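Local coordinates for protein phosphatase (Thermotoga maritima, PDB 1NF2) that probably removes phosphate groups from substrates as a magnesium-dependent phosphatase of the haloacid dehalogenase (HAD) superfamily, at residues 44-49 against 106-111; 57-62 against 71-76; 64-69 against 189-194; 101-106 against 147-152. All coordinates share one frame; numbering follows the deposited sequence.

Contact 1: residues 44-49 against 106-111; sequences MLVSTL and IDDVLY
This is a contact between two domains, in which Asp108 of the cap meets the first turn of helix 45-55 of the HAD core. Asp108 lies at the tip of the hairpin of strands 102-105 and 110-112. Asp107 and Asp108 both have positive phi, close to a type I' turn between Ile106 and Val109. The turn presents the Asp108 carboxylate to the start of the helix. OD1 of Asp108 accepts from Leu45 N at 3.1 Å on its syn lone pair, with an N-H...O angle of 139°. Val46 N lies near OD2 of the same carboxylate, but that bond is weak and the position of OD2 is less sure. A carboxylate of one domain thus accepts a backbone N-H in the first helical turn of the other. The positive end of the helix dipole would be expected to favour its charged form. A second donor holds OD1: Tyr65 OH, from the core, is hydrogen-bonded to it.

Met44, at the N-cap position, adds a van der Waals contact. Its chain is extended to SD and then bends (chi3 63°). This lays the methyl CE against a backbone carbonyl, 3.3 Å from Asp108 O. CB of Leu45 packs 3.5 Å from Asp108 OD1, and the two side chains cross at about a right angle. Behind the interface, Thr48 OG1 and Thr48 N reach Met44 O from opposite faces of its plane.

On the core side, strand 62-64 packs against the helix, with Leu45 on Ala64. On the cap side, Leu110, in strand 110-112, bonds through its backbone to Arg131 of strand 130-132. Met44 also touches Tyr105 of the adjoining strand 102-105.

Contact 2: residues 57-62 against 71-76; sequences KRTFPT and YLPEEG
Tyr71 and Thr59 are brought together by their first torsions. Tyr71 has CG anti to the backbone N (chi1 158°), which lays its ring back along the incoming loop. Thr59 has OG1 between its backbone N and carbonyl carbon (chi1 60°), so the hydroxyl faces the end of that ring. OG1 of Thr59 and OH of Tyr71 are hydrogen-bonded at 2.9 Å, and either could be the donor. The two side chains cross at about a right angle, and Thr59 OG1 lies near the plane of the ring, at its edge. Phe60 O lies at the same edge, 3.5 Å from Tyr71 CD1.

The backbones join at one antiparallel hydrogen-bonded pair, Thr62 with Tyr71. Thr62 N gives to Tyr71 O, and Tyr71 N gives to Thr62 O, each at 2.7 Å. Pro61 CA adds a CA-H...O contact to Tyr71 O at 3.2 Å. This pair links strands 62-64 and 69-72 of the core sheet.

Proline packing completes the contact. Pro73 CG lies 3.4 Å from Thr59 O. Pro61 CB rests 3.8 Å from Leu72 CD2, and Pro61 CD lies 3.9 Å from Pro73 CD. Beyond Pro73 the chain turns back, and Glu75 and Gly76 both face Leu72 in a classic beta bulge.

Arg58 NE and NH2 both give to Thr59 O, and Phe60 CE1 sits over the centre of the guanidinium. Glu52 of helix 45-55 accepts from Phe60 N and bonds with Thr62 OG1. The two backbone bonds fix the register; one hydroxyl bond and proline packing hold the preceding loop without further backbone bonds.

Contact 3: residues 64-69 against 189-194; sequences AYNGAI and VDKGKA. With SO4 (sulfate ion), chain D.
The contact belongs to the HAD active site, where the loop 64-69 meets the start of helix 191-202. Lys191 is consistent with the motif III lysine of HAD phosphatases. Its chain runs extended past Asn66, and CG lies 3.2 Å from Asn66 OD1, the two side chains crossing at about a right angle. NZ gives to O3 of a sulfate at 3.0 Å and also forms salt bridges with Asp8 and Asp218. Asp8 binds the magnesium ion with Asp10 and Asp214. The sulfate, probably from the crystallisation liquor, also accepts from Gly42 N. It may mark where a substrate phosphate could sit.

Asp190 is the N-cap of the helix. Its OD1 accepts from Lys193 N at 2.7 Å, on the syn side and 30° out of the carboxylate plane. The loop backbone packs on this end. Asn66 O receives a CA-H...O contact from Asp190 CA at 3.3 Å. Gly67 has no side chain, and its CA comes within 3.5 Å of Asp190 O. Ala194 CB covers Gly67 O at 3.5 Å. One water accepts from Lys191 N and gives to Asn66 OD1. Another bridges two carbonyls, giving to Gly67 O at 2.7 Å and Asp190 O at 3.0 Å.

Contact 4: residues 101-106 against 147-152; sequences HWQAYI and KLLLID
Backbone hydrogen bonds pair Gln103 with Leu149 and join strands 102-105 and 147-151 as antiparallel neighbours. Their axes run at 157° to each other, 4.8 Å apart at closest. Gln103 N gives to Leu149 O at 3.0 Å, and Leu149 N gives back to Gln103 O at 3.2 Å. Ile151 N to His101 O and Tyr105 N to Lys147 O extend the pairing on either side. Trp102 with Leu150 and Ala104 with Leu148 are the non-hydrogen-bonded pairs between.

Apolar contacts line the face of Trp102 and Ala104. Leu148 CD2 touches Ala104 CB at 3.7 Å, and Trp102 CB meets Leu150 CD1 at 4.2 Å.

On the other face, polar side chains lie alongside their partners. Gln103 NE2 rests 3.5 Å from Leu149 CD1. Lys147 runs extended beside the Tyr105 ring, with its CE 3.5 Å from Tyr105 CE2. Its NZ forms a salt bridge with Glu183, while Tyr105 OH bonds to Tyr122 OH.

Both strands lie inside the cap sheet, flanked by strands 110-112 and 181-186. Helices 85-95 and 136-143 cover the face of Trp102 and Ala104. Helix 117-125 packs on the face of Gln103 and Leu149.

From the N terminus, 44-49 opens the loop that contact 1 closes at 106-111. Contact 2 (57-62 with 71-76) is nested inside that loop and joins neighbouring strands of the core sheet. The segment 64-69, lying between the two segments of contact 2, starts the long loop that contact 3 closes at 189-194. Contact 3 therefore crosses contacts 1 and 2. The cap strands lie within its loop, so contact 4 is nested in contact 3. Contact 4 also crosses contact 1, shares Ile106 with it, and follows contact 2 in series. Contacts 2 and 3 hold the core, contact 4 builds the cap, and contact 1 bridges the two.

Contact 1: residues 44-49 against 106-111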
loop_
_atom_site.group_PDB
_atom_site.type_symbol
_atom_site.label_atom_id
_atom_site.label_comp_id
_atom_site.label_asym_id
_atom_site.label_seq_id
_atom_site.Cartn_x
_atom_site.Cartn_y
_atom_site.Cartn_z
ATOM N N MET A 44 -2.082 -4.417 3.613
ATOM C CA MET A 44 -2.022 -4.247 5.064
ATOM C C MET A 44 -0.561 -4.326 5.534
ATOM O O MET A 44 0.296 -4.835 4.815
ATOM C CB MET A 44 -2.847 -5.345 5.765
ATOM C CG MET A 44 -4.345 -5.375 5.430
ATOM S SD MET A 44 -5.257 -6.770 6.193
ATOM C CE MET A 44 -5.032 -6.382 7.809
ATOM N N LEU A 45 -0.278 -3.832 6.736
ATOM C CA LEU A 45 1.087 -3.867 7.259
ATOM C C LEU A 45 1.529 -5.311 7.485
ATOM O O LEU A 45 2.639 -5.697 7.116
ATOM C CB LEU A 45 1.175 -3.102 8.581
ATOM C CG LEU A 45 2.511 -2.528 9.085
ATOM C CD1 LEU A 45 2.644 -2.844 10.565
ATOM C CD2 LEU A 45 3.696 -3.075 8.318
ATOM N N VAL A 46 0.661 -6.105 8.104
ATOM C CA VAL A 46 0.973 -7.501 8.374
ATOM C C VAL A 46 1.243 -8.285 7.099
ATOM O O VAL A 46 2.168 -9.097 7.053
ATOM C CB VAL A 46 -0.162 -8.210 9.151
ATOM C CG1 VAL A 46 -0.103 -7.821 10.604
ATOM C CG2 VAL A 46 -1.514 -7.851 8.553
ATOM N N SER A 47 0.440 -8.045 6.068
ATOM C CA SER A 47 0.620 -8.742 4.803
ATOM C C SER A 47 1.982 -8.407 4.208
ATOM O O SER A 47 2.665 -9.274 3.652
ATOM C CB SER A 47 -0.474 -8.344 3.808
ATOM O OG SER A 47 -1.765 -8.631 4.322
ATOM N N THR A 48 2.373 -7.145 4.335
ATOM C CA THR A 48 3.639 -6.684 3.795
ATOM C C THR A 48 4.821 -7.237 4.588
ATOM O O THR A 48 5.790 -7.717 4.006
ATOM C CB THR A 48 3.684 -5.134 3.768
ATOM O OG1 THR A 48 2.520 -4.640 3.085
ATOM C CG2 THR A 48 4.943 -4.635 3.049
ATOM N N LEU A 49 4.741 -7.188 5.913
ATOM C CA LEU A 49 5.826 -7.703 6.738
ATOM C C LEU A 49 5.968 -9.214 6.557
ATOM O O LEU A 49 7.060 -9.763 6.708
ATOM C CB LEU A 49 5.582 -7.384 8.219
ATOM C CG LEU A 49 5.450 -5.904 8.605
ATOM C CD1 LEU A 49 5.243 -5.791 10.100
ATOM C CD2 LEU A 49 6.685 -5.135 8.180
ATOM N N ILE A 106 -8.977 -1.953 11.321
ATOM C CA ILE A 106 -8.657 -1.381 12.622
ATOM C C ILE A 106 -7.424 -1.998 13.266
ATOM O O ILE A 106 -7.413 -3.182 13.600
ATOM C CB ILE A 106 -9.848 -1.558 13.583
ATOM C CG1 ILE A 106 -11.073 -0.845 13.003
ATOM C CG2 ILE A 106 -9.490 -1.044 14.968
ATOM C CD1 ILE A 106 -12.354 -1.192 13.710
ATOM N N ASP A 107 -6.394 -1.182 13.459
ATOM C CA ASP A 107 -5.158 -1.651 14.067
ATOM C C ASP A 107 -4.602 -2.872 13.355
ATOM O O ASP A 107 -4.163 -3.832 13.987
ATOM C CB ASP A 107 -5.382 -1.965 15.543
ATOM C CG ASP A 107 -4.802 -0.903 16.446
ATOM O OD1 ASP A 107 -3.558 -0.828 16.534
ATOM O OD2 ASP A 107 -5.584 -0.136 17.052
ATOM N N ASP A 108 -4.656 -2.829 12.029
ATOM C CA ASP A 108 -4.131 -3.897 11.188
ATOM C C ASP A 108 -4.906 -5.210 11.214
ATOM O O ASP A 108 -4.324 -6.285 11.075
ATOM C CB ASP A 108 -2.661 -4.145 11.542
ATOM C CG ASP A 108 -1.811 -4.412 10.322
ATOM O OD1 ASP A 108 -2.144 -3.880 9.241
ATOM O OD2 ASP A 108 -0.805 -5.138 10.446
ATOM N N VAL A 109 -6.223 -5.115 11.387
ATOM C CA VAL A 109 -7.095 -6.291 11.388
ATOM C C VAL A 109 -8.355 -5.944 10.594
ATOM O O VAL A 109 -8.952 -4.887 10.800
ATOM C CB VAL A 109 -7.504 -6.712 12.824
ATOM C CG1 VAL A 109 -8.421 -7.936 12.771
ATOM C CG2 VAL A 109 -6.265 -7.028 13.648
ATOM N N LEU A 110 -8.745 -6.818 9.673
ATOM C CA LEU A 110 -9.931 -6.570 8.863
ATOM C C LEU A 110 -11.144 -7.128 9.592
ATOM O O LEU A 110 -11.160 -8.303 9.970
ATOM C CB LEU A 110 -9.818 -7.255 7.495
ATOM C CG LEU A 110 -10.503 -6.600 6.289
ATOM C CD1 LEU A 110 -10.608 -7.620 5.168
ATOM C CD2 LEU A 110 -11.879 -6.088 6.653
ATOM N N TYR A 111 -12.147 -6.278 9.798
ATOM C CA TYR A 111 -13.383 -6.678 10.468
ATOM C C TYR A 111 -14.549 -6.501 9.503
ATOM O O TYR A 111 -14.518 -5.634 8.632
ATOM C CB TYR A 111 -13.646 -5.802 11.697
ATOM C CG TYR A 111 -12.691 -5.991 12.850
ATOM C CD1 TYR A 111 -12.963 -6.902 13.866
ATOM C CD2 TYR A 111 -11.523 -5.233 12.940
ATOM C CE1 TYR A 111 -12.099 -7.049 14.949
ATOM C CE2 TYR A 111 -10.652 -5.373 14.014
ATOM C CZ TYR A 111 -10.945 -6.279 15.013
ATOM O OH TYR A 111 -10.082 -6.408 16.080
#

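Contact 2: residues 57-62 against 71-76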
loop_
_atom_site.group_PDB
_atom_site.type_symbol
_atom_site.label_atom_id
_atom_site.label_comp_id
_atom_site.label_asym_id
_atom_site.label_seq_id
_atom_site.Cartn_x
_atom_site.Cartn_y
_atom_site.Cartn_z
ATOM N N LYS A 57 14.436 -13.523 6.267
ATOM C CA LYS A 57 14.005 -13.741 7.642
ATOM C C LYS A 57 14.168 -12.478 8.477
ATOM O O LYS A 57 14.885 -12.470 9.475
ATOM C CB LYS A 57 14.797 -14.896 8.258
ATOM C CG LYS A 57 14.437 -16.278 7.701
ATOM C CD LYS A 57 14.506 -16.344 6.179
ATOM C CE LYS A 57 15.880 -15.950 5.637
ATOM N NZ LYS A 57 16.982 -16.806 6.162
ATOM N N ARG A 58 13.489 -11.408 8.066
ATOM C CA ARG A 58 13.569 -10.134 8.773
ATOM C C ARG A 58 12.573 -9.115 8.220
ATOM O O ARG A 58 11.854 -9.388 7.267
ATOM C CB ARG A 58 14.978 -9.558 8.639
ATOM C CG ARG A 58 15.408 -9.392 7.194
ATOM C CD ARG A 58 16.584 -8.438 7.053
ATOM N NE ARG A 58 16.220 -7.076 7.440
ATOM C CZ ARG A 58 17.004 -6.013 7.278
ATOM N NH1 ARG A 58 18.204 -6.150 6.729
ATOM N NH2 ARG A 58 16.588 -4.812 7.667
ATOM N N THR A 59 12.540 -7.933 8.824
ATOM C CA THR A 59 11.656 -6.878 8.353
ATOM C C THR A 59 12.517 -5.690 7.947
ATOM O O THR A 59 13.674 -5.578 8.358
ATOM C CB THR A 59 10.632 -6.443 9.439
ATOM O OG1 THR A 59 11.323 -5.950 10.596
ATOM C CG2 THR A 59 9.749 -7.629 9.833
ATOM N N PHE A 60 11.950 -4.810 7.132
ATOM C CA PHE A 60 12.664 -3.635 6.646
ATOM C C PHE A 60 11.789 -2.405 6.837
ATOM O O PHE A 60 10.614 -2.519 7.201
ATOM C CB PHE A 60 12.934 -3.774 5.142
ATOM C CG PHE A 60 13.738 -4.984 4.766
ATOM C CD1 PHE A 60 15.106 -4.880 4.533
ATOM C CD2 PHE A 60 13.130 -6.223 4.633
ATOM C CE1 PHE A 60 15.856 -5.997 4.171
ATOM C CE2 PHE A 60 13.870 -7.347 4.273
ATOM C CZ PHE A 60 15.234 -7.232 4.040
ATOM N N PRO A 61 12.363 -1.205 6.625
ATOM C CA PRO A 61 11.545 -0.001 6.770
ATOM C C PRO A 61 10.400 -0.271 5.787
ATOM O O PRO A 61 10.640 -0.696 4.656
ATOM C CB PRO A 61 12.489 1.103 6.300
ATOM C CG PRO A 61 13.823 0.616 6.821
ATOM C CD PRO A 61 13.791 -0.864 6.476
ATOM N N THR A 62 9.164 -0.048 6.210
ATOM C CA THR A 62 8.038 -0.353 5.349
ATOM C C THR A 62 6.937 0.706 5.241
ATOM O O THR A 62 6.584 1.365 6.223
ATOM C CB THR A 62 7.405 -1.696 5.806
ATOM O OG1 THR A 62 8.371 -2.747 5.656
ATOM C CG2 THR A 62 6.158 -2.030 4.996
ATOM N N TYR A 71 6.594 2.036 8.865
ATOM C CA TYR A 71 7.146 1.176 9.899
ATOM C C TYR A 71 8.663 1.009 9.813
ATOM O O TYR A 71 9.227 0.915 8.722
ATOM C CB TYR A 71 6.450 -0.184 9.808
ATOM C CG TYR A 71 7.199 -1.356 10.409
ATOM C CD1 TYR A 71 8.308 -1.916 9.758
ATOM C CD2 TYR A 71 6.783 -1.929 11.612
ATOM C CE1 TYR A 71 8.980 -3.016 10.288
ATOM C CE2 TYR A 71 7.446 -3.035 12.150
ATOM C CZ TYR A 71 8.544 -3.572 11.482
ATOM O OH TYR A 71 9.192 -4.667 12.008
ATOM N N LEU A 72 9.312 0.984 10.974
ATOM C CA LEU A 72 10.760 0.786 11.077
ATOM C C LEU A 72 10.980 -0.461 11.923
ATOM O O LEU A 72 10.400 -0.596 13.002
ATOM C CB LEU A 72 11.455 1.980 11.752
ATOM C CG LEU A 72 11.598 3.253 10.916
ATOM C CD1 LEU A 72 12.414 4.293 11.678
ATOM C CD2 LEU A 72 12.277 2.917 9.603
ATOM N N PRO A 73 11.820 -1.392 11.438
ATOM C CA PRO A 73 12.122 -2.642 12.141
ATOM C C PRO A 73 12.386 -2.465 13.636
ATOM O O PRO A 73 11.991 -3.300 14.449
ATOM C CB PRO A 73 13.349 -3.159 11.397
ATOM C CG PRO A 73 13.093 -2.697 9.986
ATOM C CD PRO A 73 12.629 -1.275 10.208
ATOM N N GLU A 74 13.043 -1.370 13.997
ATOM C CA GLU A 74 13.372 -1.120 15.393
ATOM C C GLU A 74 12.317 -0.336 16.179
ATOM O O GLU A 74 11.874 -0.780 17.236
ATOM C CB GLU A 74 14.730 -0.407 15.493
ATOM C CG GLU A 74 14.787 1.022 14.931
ATOM C CD GLU A 74 14.840 1.100 13.407
ATOM O OE1 GLU A 74 15.131 2.204 12.889
ATOM O OE2 GLU A 74 14.596 0.078 12.728
ATOM N N GLU A 75 11.915 0.817 15.653
ATOM C CA GLU A 75 10.934 1.689 16.302
ATOM C C GLU A 75 9.493 1.187 16.192
ATOM O O GLU A 75 8.676 1.416 17.086
ATOM C CB GLU A 75 10.991 3.090 15.687
ATOM C CG GLU A 75 12.337 3.485 15.095
ATOM C CD GLU A 75 13.354 3.885 16.142
ATOM O OE1 GLU A 75 14.527 4.109 15.771
ATOM O OE2 GLU A 75 12.983 3.981 17.331
ATOM N N GLY A 76 9.185 0.511 15.090
ATOM C CA GLY A 76 7.831 0.038 14.866
ATOM C C GLY A 76 7.138 1.085 14.011
ATOM O O GLY A 76 7.779 1.708 13.161
#

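Contact 3: residues 64-69 against 189-194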
loop_
_atom_site.group_PDB
_atom_site.type_symbol
_atom_site.label_atom_id
_atom_site.label_comp_id
_atom_site.label_asym_id
_atom_site.label_seq_id
_atom_site.Cartn_x
_atom_site.Cartn_y
_atom_site.Cartn_z
ATOM N N ALA A 64 3.083 0.921 4.177
ATOM C CA ALA A 64 1.899 0.091 3.983
ATOM C C ALA A 64 0.624 0.936 3.819
ATOM O O ALA A 64 0.658 2.155 3.991
ATOM C CB ALA A 64 1.752 -0.858 5.173
ATOM N N TYR A 65 -0.491 0.286 3.482
ATOM C CA TYR A 65 -1.763 0.990 3.293
ATOM C C TYR A 65 -1.599 2.203 2.384
ATOM O O TYR A 65 -2.210 3.250 2.611
ATOM C CB TYR A 65 -2.333 1.448 4.640
ATOM C CG TYR A 65 -2.876 0.325 5.499
ATOM C CD1 TYR A 65 -4.110 -0.260 5.223
ATOM C CD2 TYR A 65 -2.155 -0.147 6.593
ATOM C CE1 TYR A 65 -4.618 -1.292 6.026
ATOM C CE2 TYR A 65 -2.648 -1.172 7.394
ATOM C CZ TYR A 65 -3.879 -1.738 7.109
ATOM O OH TYR A 65 -4.367 -2.738 7.919
ATOM N N ASN A 66 -0.754 2.059 1.367
ATOM C CA ASN A 66 -0.517 3.126 0.398
ATOM C C ASN A 66 -0.111 4.473 1.010
ATOM O O ASN A 66 -0.521 5.537 0.535
ATOM C CB ASN A 66 -1.764 3.301 -0.478
ATOM C CG ASN A 66 -1.513 4.196 -1.673
ATOM O OD1 ASN A 66 -0.499 4.061 -2.349
ATOM N ND2 ASN A 66 -2.443 5.113 -1.946
ATOM N N GLY A 67 0.696 4.432 2.066
ATOM C CA GLY A 67 1.150 5.671 2.675
ATOM C C GLY A 67 0.652 6.022 4.065
ATOM O O GLY A 67 1.229 6.909 4.708
ATOM N N ALA A 68 -0.392 5.341 4.539
ATOM C CA ALA A 68 -0.955 5.625 5.857
ATOM C C ALA A 68 -0.059 5.118 6.982
ATOM O O ALA A 68 -0.049 5.680 8.080
ATOM C CB ALA A 68 -2.356 5.015 5.981
ATOM N N ILE A 69 0.689 4.054 6.717
ATOM C CA ILE A 69 1.589 3.517 7.724
ATOM C C ILE A 69 3.050 3.486 7.297
ATOM O O ILE A 69 3.375 3.083 6.177
ATOM C CB ILE A 69 1.168 2.092 8.141
ATOM C CG1 ILE A 69 -0.117 2.176 8.976
ATOM C CG2 ILE A 69 2.279 1.409 8.929
ATOM C CD1 ILE A 69 -0.522 0.882 9.633
ATOM N N VAL A 189 -3.106 11.324 2.032
ATOM C CA VAL A 189 -2.050 10.379 2.364
ATOM C C VAL A 189 -1.747 9.611 1.082
ATOM O O VAL A 189 -2.660 9.253 0.327
ATOM C CB VAL A 189 -2.486 9.363 3.439
ATOM C CG1 VAL A 189 -3.019 10.093 4.652
ATOM C CG2 VAL A 189 -3.530 8.409 2.872
ATOM N N ASP A 190 -0.465 9.381 0.821
ATOM C CA ASP A 190 -0.048 8.636 -0.359
ATOM C C ASP A 190 1.377 8.139 -0.141
ATOM O O ASP A 190 2.044 8.547 0.812
ATOM C CB ASP A 190 -0.140 9.502 -1.623
ATOM C CG ASP A 190 0.765 10.722 -1.571
ATOM O OD1 ASP A 190 1.995 10.549 -1.419
ATOM O OD2 ASP A 190 0.247 11.858 -1.691
ATOM N N LYS A 191 1.836 7.250 -1.015
ATOM C CA LYS A 191 3.173 6.683 -0.884
ATOM C C LYS A 191 4.294 7.719 -0.912
ATOM O O LYS A 191 5.311 7.541 -0.259
ATOM C CB LYS A 191 3.406 5.627 -1.969
ATOM C CG LYS A 191 2.628 4.337 -1.742
ATOM C CD LYS A 191 2.894 3.355 -2.870
ATOM C CE LYS A 191 2.216 2.015 -2.641
ATOM N NZ LYS A 191 2.398 1.155 -3.847
ATOM N N GLY A 192 4.096 8.790 -1.670
ATOM C CA GLY A 192 5.093 9.842 -1.763
ATOM C C GLY A 192 5.276 10.587 -0.452
ATOM O O GLY A 192 6.407 10.798 -0.013
ATOM N N LYS A 193 4.175 10.996 0.178
ATOM C CA LYS A 193 4.264 11.708 1.447
ATOM C C LYS A 193 4.896 10.797 2.480
ATOM O O LYS A 193 5.694 11.239 3.315
ATOM C CB LYS A 193 2.879 12.149 1.940
ATOM C CG LYS A 193 2.275 13.329 1.188
ATOM C CD LYS A 193 1.121 13.936 1.998
ATOM C CE LYS A 193 0.483 15.125 1.296
ATOM N NZ LYS A 193 -0.178 14.721 0.024
ATOM N N ALA A 194 4.540 9.518 2.434
ATOM C CA ALA A 194 5.109 8.574 3.379
ATOM C C ALA A 194 6.628 8.436 3.161
ATOM O O ALA A 194 7.392 8.398 4.126
ATOM C CB ALA A 194 4.424 7.214 3.249
HETATM S S SO4 D . -0.400 -1.122 -4.858
HETATM O O1 SO4 D . 0.617 -1.611 -3.929
HETATM O O2 SO4 D . -1.702 -1.136 -4.183
HETATM O O3 SO4 D . -0.036 0.244 -5.264
HETATM O O4 SO4 D . -0.497 -1.986 -6.040
HETATM O O HOH W 1 0.288 6.321 -3.212
HETATM O O HOH W 2 1.311 9.344 3.635
#

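Contact 4: residues 101-106 against 147-152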
loop_
_atom_site.group_PDB
_atom_site.type_symbol
_atom_site.label_atom_id
_atom_site.label_comp_id
_atom_site.label_asym_id
_atom_site.label_seq_id
_atom_site.Cartn_x
_atom_site.Cartn_y
_atom_site.Cartn_z
ATOM N N HIS A 101 -23.005 -3.459 2.900
ATOM C CA HIS A 101 -22.045 -4.409 3.445
ATOM C C HIS A 101 -20.697 -3.706 3.566
ATOM O O HIS A 101 -19.993 -3.488 2.580
ATOM C CB HIS A 101 -21.949 -5.642 2.544
ATOM C CG HIS A 101 -23.180 -6.496 2.569
ATOM N ND1 HIS A 101 -23.653 -7.082 3.725
ATOM C CD2 HIS A 101 -24.047 -6.844 1.589
ATOM C CE1 HIS A 101 -24.758 -7.754 3.455
ATOM N NE2 HIS A 101 -25.018 -7.626 2.166
ATOM N N TRP A 102 -20.357 -3.334 4.792
ATOM C CA TRP A 102 -19.112 -2.636 5.037
ATOM C C TRP A 102 -18.206 -3.383 5.997
ATOM O O TRP A 102 -18.663 -4.162 6.835
ATOM C CB TRP A 102 -19.390 -1.237 5.590
ATOM C CG TRP A 102 -20.132 -1.247 6.884
ATOM C CD1 TRP A 102 -21.458 -1.518 7.071
ATOM C CD2 TRP A 102 -19.593 -0.968 8.181
ATOM N NE1 TRP A 102 -21.778 -1.419 8.404
ATOM C CE2 TRP A 102 -20.653 -1.082 9.107
ATOM C CE3 TRP A 102 -18.315 -0.629 8.648
ATOM C CZ2 TRP A 102 -20.476 -0.872 10.476
ATOM C CZ3 TRP A 102 -18.137 -0.417 10.007
ATOM C CH2 TRP A 102 -19.215 -0.538 10.909
ATOM N N GLN A 103 -16.912 -3.118 5.855
ATOM C CA GLN A 103 -15.874 -3.721 6.674
ATOM C C GLN A 103 -14.929 -2.605 7.107
ATOM O O GLN A 103 -14.911 -1.534 6.503
ATOM C CB GLN A 103 -15.132 -4.772 5.855
ATOM C CG GLN A 103 -14.748 -4.298 4.464
ATOM C CD GLN A 103 -14.152 -5.405 3.618
ATOM O OE1 GLN A 103 -14.778 -6.446 3.411
ATOM N NE2 GLN A 103 -12.938 -5.186 3.119
ATOM N N ALA A 104 -14.148 -2.847 8.151
ATOM C CA ALA A 104 -13.232 -1.822 8.631
ATOM C C ALA A 104 -11.843 -2.363 8.947
ATOM O O ALA A 104 -11.696 -3.484 9.430
ATOM C CB ALA A 104 -13.817 -1.150 9.878
ATOM N N TYR A 105 -10.829 -1.549 8.666
ATOM C CA TYR A 105 -9.442 -1.902 8.944
ATOM C C TYR A 105 -9.052 -1.194 10.232
ATOM O O TYR A 105 -8.818 0.013 10.239
ATOM C CB TYR A 105 -8.546 -1.444 7.797
ATOM C CG TYR A 105 -8.644 -2.320 6.569
ATOM C CD1 TYR A 105 -7.853 -3.458 6.443
ATOM C CD2 TYR A 105 -9.522 -2.010 5.532
ATOM C CE1 TYR A 105 -7.928 -4.266 5.312
ATOM C CE2 TYR A 105 -9.606 -2.812 4.396
ATOM C CZ TYR A 105 -8.802 -3.938 4.294
ATOM O OH TYR A 105 -8.858 -4.734 3.174
ATOM N N ILE A 106 -8.977 -1.953 11.321
ATOM C CA ILE A 106 -8.657 -1.381 12.622
ATOM C C ILE A 106 -7.424 -1.998 13.266
ATOM O O ILE A 106 -7.413 -3.182 13.600
ATOM C CB ILE A 106 -9.848 -1.558 13.583
ATOM C CG1 ILE A 106 -11.073 -0.845 13.003
ATOM C CG2 ILE A 106 -9.490 -1.044 14.968
ATOM C CD1 ILE A 106 -12.354 -1.192 13.710
ATOM N N LYS A 147 -9.137 2.513 7.289
ATOM C CA LYS A 147 -10.026 2.695 6.157
ATOM C C LYS A 147 -11.280 1.834 6.209
ATOM O O LYS A 147 -11.357 0.853 6.944
ATOM C CB LYS A 147 -9.293 2.474 4.830
ATOM C CG LYS A 147 -8.882 1.058 4.526
ATOM C CD LYS A 147 -8.295 1.001 3.122
ATOM C CE LYS A 147 -7.693 -0.356 2.799
ATOM N NZ LYS A 147 -6.967 -0.312 1.497
ATOM N N LEU A 148 -12.268 2.240 5.421
ATOM C CA LEU A 148 -13.540 1.548 5.347
ATOM C C LEU A 148 -13.682 1.076 3.925
ATOM O O LEU A 148 -13.155 1.693 3.001
ATOM C CB LEU A 148 -14.689 2.508 5.696
ATOM C CG LEU A 148 -14.600 3.057 7.122
ATOM C CD1 LEU A 148 -15.622 4.171 7.331
ATOM C CD2 LEU A 148 -14.820 1.928 8.108
ATOM N N LEU A 149 -14.390 -0.026 3.749
ATOM C CA LEU A 149 -14.588 -0.566 2.423
ATOM C C LEU A 149 -16.001 -1.104 2.306
ATOM O O LEU A 149 -16.473 -1.821 3.184
ATOM C CB LEU A 149 -13.568 -1.678 2.159
ATOM C CG LEU A 149 -13.529 -2.278 0.752
ATOM C CD1 LEU A 149 -12.209 -2.997 0.544
ATOM C CD2 LEU A 149 -14.697 -3.226 0.555
ATOM N N LEU A 150 -16.678 -0.737 1.224
ATOM C CA LEU A 150 -18.029 -1.212 0.978
ATOM C C LEU A 150 -17.985 -2.171 -0.196
ATOM O O LEU A 150 -17.259 -1.945 -1.164
ATOM C CB LEU A 150 -18.970 -0.051 0.644
ATOM C CG LEU A 150 -19.531 0.767 1.812
ATOM C CD1 LEU A 150 -18.404 1.458 2.559
ATOM C CD2 LEU A 150 -20.528 1.779 1.268
ATOM N N ILE A 151 -18.768 -3.238 -0.108
ATOM C CA ILE A 151 -18.816 -4.230 -1.168
ATOM C C ILE A 151 -20.256 -4.426 -1.649
ATOM O O ILE A 151 -21.141 -4.789 -0.870
ATOM C CB ILE A 151 -18.209 -5.573 -0.673
ATOM C CG1 ILE A 151 -18.598 -6.720 -1.607
ATOM C CG2 ILE A 151 -18.648 -5.845 0.756
ATOM C CD1 ILE A 151 -18.003 -6.629 -2.976
ATOM N N ASP A 152 -20.484 -4.159 -2.933
ATOM C CA ASP A 152 -21.808 -4.311 -3.522
ATOM C C ASP A 152 -21.676 -4.490 -5.032
ATOM O O ASP A 152 -20.569 -4.473 -5.573
ATOM C CB ASP A 152 -22.675 -3.081 -3.217
ATOM C CG ASP A 152 -24.155 -3.428 -3.056
ATOM O OD1 ASP A 152 -24.768 -3.928 -4.029
ATOM O OD2 ASP A 152 -24.703 -3.207 -1.951
HETATM O O HOH W 3 -22.658 -2.458 0.545
#